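Local atomic coordinates of toxin coregulated pilin (PDB entry 3HRV), a protein that forms the major subunit of a type IV pilus that Vibrio cholerae needs to aggregate and to colonise the host small intestine. Residues A39-Y44 with K99-T104; N34-A39 with T84-F89. All coordinates share one frame; numbering follows the deposited sequence.

Interaction 1. Residues A39-Y44 with K99-T104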
loop_
_atom_site.group_PDB
_atom_site.type_symbol
_atom_site.label_atom_id
_atom_site.label_comp_id
_atom_site.label_asym_id
_atom_site.label_seq_id
_atom_site.Cartn_x
_atom_site.Cartn_y
_atom_site.Cartn_z
ATOM N N ALA A 39 6.814 -11.450 -3.207
ATOM C CA ALA A 39 8.270 -11.454 -3.170
ATOM C C ALA A 39 8.764 -10.963 -1.809
ATOM O O ALA A 39 9.718 -11.508 -1.253
ATOM C CB ALA A 39 8.829 -10.570 -4.283
ATOM N N MET A 40 8.111 -9.936 -1.273
ATOM C CA MET A 40 8.509 -9.384 0.020
ATOM C C MET A 40 8.325 -10.361 1.172
ATOM O O MET A 40 9.241 -10.557 1.973
ATOM C CB MET A 40 7.743 -8.091 0.308
ATOM C CG MET A 40 8.231 -6.896 -0.505
ATOM S SD MET A 40 9.971 -6.483 -0.214
ATOM C CE MET A 40 9.882 -5.875 1.463
ATOM N N THR A 41 7.150 -10.974 1.267
ATOM C CA THR A 41 6.912 -11.927 2.343
ATOM C C THR A 41 7.776 -13.175 2.185
ATOM O O THR A 41 8.328 -13.678 3.163
ATOM C CB THR A 41 5.430 -12.338 2.419
ATOM O OG1 THR A 41 4.999 -12.820 1.141
ATOM C CG2 THR A 41 4.572 -11.154 2.827
ATOM N N GLN A 42 8.002 -13.676 0.889
ATOM C CA GLN A 42 8.820 -14.869 0.662
ATOM C C GLN A 42 10.266 -14.636 1.065
ATOM O O GLN A 42 10.932 -15.528 1.588
ATOM C CB GLN A 42 8.799 -15.280 -0.815
ATOM C CG GLN A 42 7.521 -15.938 -1.274
ATOM C CD GLN A 42 7.537 -16.237 -2.761
ATOM O OE1 GLN A 42 8.383 -15.725 -3.498
ATOM N NE2 GLN A 42 6.592 -17.050 -3.212
ATOM N N THR A 43 10.657 -13.423 0.883
ATOM C CA THR A 43 12.034 -13.079 1.189
ATOM C C THR A 43 12.308 -12.771 2.659
ATOM O O THR A 43 13.333 -13.194 3.199
ATOM C CB THR A 43 12.486 -11.850 0.364
ATOM O OG1 THR A 43 12.348 -12.130 -1.034
ATOM C CG2 THR A 43 13.938 -11.506 0.663
ATOM N N TYR A 44 11.390 -12.065 3.314
ATOM C CA TYR A 44 11.631 -11.652 4.690
ATOM C C TYR A 44 10.868 -12.238 5.868
ATOM O O TYR A 44 11.251 -12.003 7.010
ATOM C CB TYR A 44 11.550 -10.126 4.758
ATOM C CG TYR A 44 12.538 -9.453 3.838
ATOM C CD1 TYR A 44 12.128 -8.892 2.628
ATOM C CD2 TYR A 44 13.896 -9.411 4.158
ATOM C CE1 TYR A 44 13.047 -8.300 1.759
ATOM C CE2 TYR A 44 14.822 -8.826 3.297
ATOM C CZ TYR A 44 14.391 -8.272 2.100
ATOM O OH TYR A 44 15.303 -7.669 1.261
ATOM N N LYS A 99 8.785 -4.526 11.125
ATOM C CA LYS A 99 8.144 -5.827 11.249
ATOM C C LYS A 99 7.029 -5.982 10.219
ATOM O O LYS A 99 6.326 -6.992 10.194
ATOM C CB LYS A 99 7.584 -6.006 12.661
ATOM C CG LYS A 99 8.643 -6.239 13.726
ATOM C CD LYS A 99 9.367 -7.554 13.505
ATOM C CE LYS A 99 10.236 -7.911 14.700
ATOM N NZ LYS A 99 11.281 -8.909 14.347
ATOM N N ALA A 100 6.870 -4.968 9.375
ATOM C CA ALA A 100 5.856 -4.986 8.324
ATOM C C ALA A 100 6.365 -4.149 7.159
ATOM O O ALA A 100 7.375 -3.461 7.275
ATOM C CB ALA A 100 4.537 -4.412 8.844
ATOM N N PHE A 101 5.674 -4.220 6.026
ATOM C CA PHE A 101 6.067 -3.435 4.864
ATOM C C PHE A 101 4.822 -2.939 4.159
ATOM O O PHE A 101 3.747 -3.509 4.309
ATOM C CB PHE A 101 6.910 -4.275 3.892
ATOM C CG PHE A 101 6.129 -5.335 3.167
ATOM C CD1 PHE A 101 5.565 -5.072 1.922
ATOM C CD2 PHE A 101 5.933 -6.589 3.740
ATOM C CE1 PHE A 101 4.817 -6.041 1.259
ATOM C CE2 PHE A 101 5.187 -7.569 3.087
ATOM C CZ PHE A 101 4.627 -7.294 1.844
ATOM N N ALA A 102 4.971 -1.866 3.395
ATOM C CA ALA A 102 3.849 -1.312 2.655
ATOM C C ALA A 102 4.309 -0.910 1.261
ATOM O O ALA A 102 5.369 -0.304 1.093
ATOM C CB ALA A 102 3.275 -0.101 3.386
ATOM N N ILE A 103 3.517 -1.276 0.263
ATOM C CA ILE A 103 3.821 -0.928 -1.114
ATOM C C ILE A 103 3.021 0.335 -1.388
ATOM O O ILE A 103 1.798 0.357 -1.218
ATOM C CB ILE A 103 3.384 -2.037 -2.080
ATOM C CG1 ILE A 103 4.007 -3.365 -1.650
ATOM C CG2 ILE A 103 3.813 -1.685 -3.505
ATOM C CD1 ILE A 103 3.428 -4.564 -2.345
ATOM N N THR A 104 3.710 1.390 -1.802
ATOM C CA THR A 104 3.037 2.649 -2.060
ATOM C C THR A 104 2.774 2.908 -3.538
ATOM O O THR A 104 3.673 2.814 -4.372
ATOM C CB THR A 104 3.830 3.829 -1.461
ATOM O OG1 THR A 104 5.160 3.845 -1.994
ATOM C CG2 THR A 104 3.906 3.691 0.059
#
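Met40 and Thr41, near the C-terminal end of helix 24-44, close on the ring of Phe101 in strand 100-108, a helix-on-sheet contact of the type IV pilin fold, in which the N-terminal helix lies across an antiparallel sheet. The tight part is at the ring. Met40 CB stands 3.7 Å from the Phe101 ring centroid and 16° off the ring normal, a CH-pi contact over one face, slightly displaced toward the rim near CZ. Beyond CB the methionine chain bends at both chi2 (-60°) and chi3 (-69°), and thus folds back over the same ring: Met40 SD lies above the face, 5.3 Å from the Phe101 ring centroid, a distant Met-aromatic contact, and CE hangs over the CB-CG end of Phe101. Tyr50 also meets this ring.

The looser side is at Thr41, which is partly exposed. Its methyl alone touches the phenylalanine, at the ring edge near the plane, while OG1 turns back to its own helix and bonds to the backbone oxygens of Gln37 and Ile38. Within the helix, Thr43 OG1 and N both bond to Ala39 O, from opposite faces of the carbonyl plane. The edge contact itself comes down to Thr41 CG2, 3.6 Å from Phe101 CE2.

Interaction 2. Residues N34-A39 with T84-F89; sequences NSVQIA and TAMGIF
The packing of the N-terminal helix against the sheet of the pilin globular domain continues at the outermost strand 87-93 and the loop leading into it, where Val36 meets both Met86 and Ile88. Its two methyls divide the work. CG1 reaches Ile88 tip to tip, with Val36 CG1 and Ile88 CD1 3.5 Å apart, and CG2 takes the methionine, with Val36 CG2 3.9 Å from Met86 CE. The valine can serve both because its chi1 of 173° sets CG1 opposite the backbone N and leaves CG2 on the N side. Met86 approaches differently from Ile88: its chain is extended at chi2 and bends at chi3 (-79°), so the terminal methyl turns in alongside the valine, the two side chains running past each other in opposite directions. Ile103 of the neighbouring strand touches both Val36 and Met86, while Leu62 and Leu66 of helix 56-68 pack on Ile88.

Gln37 is engaged apart from this contact: Gln37 NE2 bonds to Asn34 OD1 at 3.1 Å, and OE1 accepts from Asn191. All three touching side chains are buried and meet through carbon alone, so this contact rests on close fit and exclusion of water rather than on hydrogen bonds.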
loop_
_atom_site.group_PDB
_atom_site.type_symbol
_atom_site.label_atom_id
_atom_site.label_comp_id
_atom_site.label_asym_id
_atom_site.label_seq_id
_atom_site.Cartn_x
_atom_site.Cartn_y
_atom_site.Cartn_z
ATOM N N ASN A 34 0.475 -7.808 -6.333
ATOM C CA ASN A 34 0.507 -9.196 -5.888
ATOM C C ASN A 34 1.922 -9.757 -5.977
ATOM O O ASN A 34 2.433 -10.341 -5.020
ATOM C CB ASN A 34 -0.434 -10.054 -6.735
ATOM C CG ASN A 34 -1.003 -11.225 -5.961
ATOM O OD1 ASN A 34 -0.895 -11.281 -4.735
ATOM N ND2 ASN A 34 -1.606 -12.170 -6.672
ATOM N N SER A 35 2.555 -9.571 -7.131
ATOM C CA SER A 35 3.907 -10.067 -7.352
ATOM C C SER A 35 4.894 -9.494 -6.343
ATOM O O SER A 35 5.731 -10.213 -5.797
ATOM C CB SER A 35 4.368 -9.719 -8.769
ATOM O OG SER A 35 3.577 -10.378 -9.742
ATOM N N VAL A 36 4.787 -8.195 -6.091
ATOM C CA VAL A 36 5.685 -7.529 -5.161
ATOM C C VAL A 36 5.470 -7.951 -3.706
ATOM O O VAL A 36 6.436 -8.237 -3.001
ATOM C CB VAL A 36 5.554 -5.989 -5.287
ATOM C CG1 VAL A 36 6.361 -5.293 -4.194
ATOM C CG2 VAL A 36 6.041 -5.547 -6.662
ATOM N N GLN A 37 4.219 -8.017 -3.261
ATOM C CA GLN A 37 3.977 -8.400 -1.872
ATOM C C GLN A 37 4.390 -9.851 -1.619
ATOM O O GLN A 37 4.897 -10.176 -0.550
ATOM C CB GLN A 37 2.508 -8.162 -1.489
ATOM C CG GLN A 37 1.502 -9.025 -2.220
ATOM C CD GLN A 37 1.161 -10.287 -1.452
ATOM O OE1 GLN A 37 1.239 -10.318 -0.225
ATOM N NE2 GLN A 37 0.786 -11.338 -2.176
ATOM N N ILE A 38 4.201 -10.717 -2.611
ATOM C CA ILE A 38 4.592 -12.118 -2.472
ATOM C C ILE A 38 6.115 -12.200 -2.363
ATOM O O ILE A 38 6.653 -12.925 -1.525
ATOM C CB ILE A 38 4.112 -12.953 -3.684
ATOM C CG1 ILE A 38 2.590 -13.099 -3.638
ATOM C CG2 ILE A 38 4.791 -14.319 -3.685
ATOM C CD1 ILE A 38 2.004 -13.818 -4.838
ATOM N N ALA A 39 6.814 -11.450 -3.207
ATOM C CA ALA A 39 8.270 -11.454 -3.170
ATOM C C ALA A 39 8.764 -10.963 -1.809
ATOM O O ALA A 39 9.718 -11.508 -1.253
ATOM C CB ALA A 39 8.829 -10.570 -4.283
ATOM N N THR A 84 6.750 5.018 -12.937
ATOM C CA THR A 84 7.936 4.884 -12.105
ATOM C C THR A 84 7.697 3.757 -11.109
ATOM O O THR A 84 6.588 3.236 -11.000
ATOM C CB THR A 84 8.260 6.185 -11.337
ATOM O OG1 THR A 84 7.069 6.692 -10.730
ATOM C CG2 THR A 84 8.837 7.234 -12.280
ATOM N N ALA A 85 8.740 3.383 -10.382
ATOM C CA ALA A 85 8.632 2.297 -9.422
ATOM C C ALA A 85 7.729 2.618 -8.240
ATOM O O ALA A 85 7.683 3.752 -7.765
ATOM C CB ALA A 85 10.021 1.923 -8.916
ATOM N N MET A 86 6.987 1.616 -7.784
ATOM C CA MET A 86 6.154 1.807 -6.614
ATOM C C MET A 86 7.198 1.793 -5.511
ATOM O O MET A 86 8.357 1.334 -5.713
ATOM C CB MET A 86 5.187 0.637 -6.424
ATOM C CG MET A 86 4.191 0.458 -7.558
ATOM S SD MET A 86 3.046 -0.908 -7.269
ATOM C CE MET A 86 4.067 -2.317 -7.705
ATOM N N GLY A 87 6.905 2.423 -4.386
ATOM C CA GLY A 87 7.869 2.411 -3.307
ATOM C C GLY A 87 7.513 1.296 -2.347
ATOM O O GLY A 87 6.357 0.882 -2.279
ATOM N N ILE A 88 8.506 0.781 -1.631
ATOM C CA ILE A 88 8.253 -0.258 -0.645
ATOM C C ILE A 88 8.879 0.221 0.655
ATOM O O ILE A 88 10.099 0.363 0.749
ATOM C CB ILE A 88 8.877 -1.613 -1.040
ATOM C CG1 ILE A 88 8.328 -2.063 -2.398
ATOM C CG2 ILE A 88 8.549 -2.665 0.024
ATOM C CD1 ILE A 88 8.970 -3.330 -2.924
ATOM N N PHE A 89 8.028 0.497 1.638
ATOM C CA PHE A 89 8.472 0.969 2.943
ATOM C C PHE A 89 8.363 -0.119 3.993
ATOM O O PHE A 89 7.369 -0.841 4.053
ATOM C CB PHE A 89 7.609 2.132 3.442
ATOM C CG PHE A 89 7.937 3.461 2.833
ATOM C CD1 PHE A 89 7.306 3.884 1.669
ATOM C CD2 PHE A 89 8.846 4.310 3.452
ATOM C CE1 PHE A 89 7.577 5.142 1.130
ATOM C CE2 PHE A 89 9.124 5.567 2.922
ATOM C CZ PHE A 89 8.488 5.985 1.762
#

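Interactions 1 and 2 are successive parts of one interface: both use helix 24-44, their helix segments overlap at Ala39, and their centres are about 8 Å apart. Their strands, 100-108 and 87-93, are antiparallel neighbours, joined by probable hydrogen bonds from Ala102 N to Phe89 O and from Thr104 N to Gly87 O, both 2.7 Å. Met40 also touches Ile88, and Val36 also touches Ile103, so each contact reaches the other's strand. Interaction 2 has its closest approaches between methyl groups, with every touching residue buried. Interaction 1, nearer the helix end, is organised round an aromatic face and passes to a partly exposed threonine; it buries 158 Å² against 116 Å².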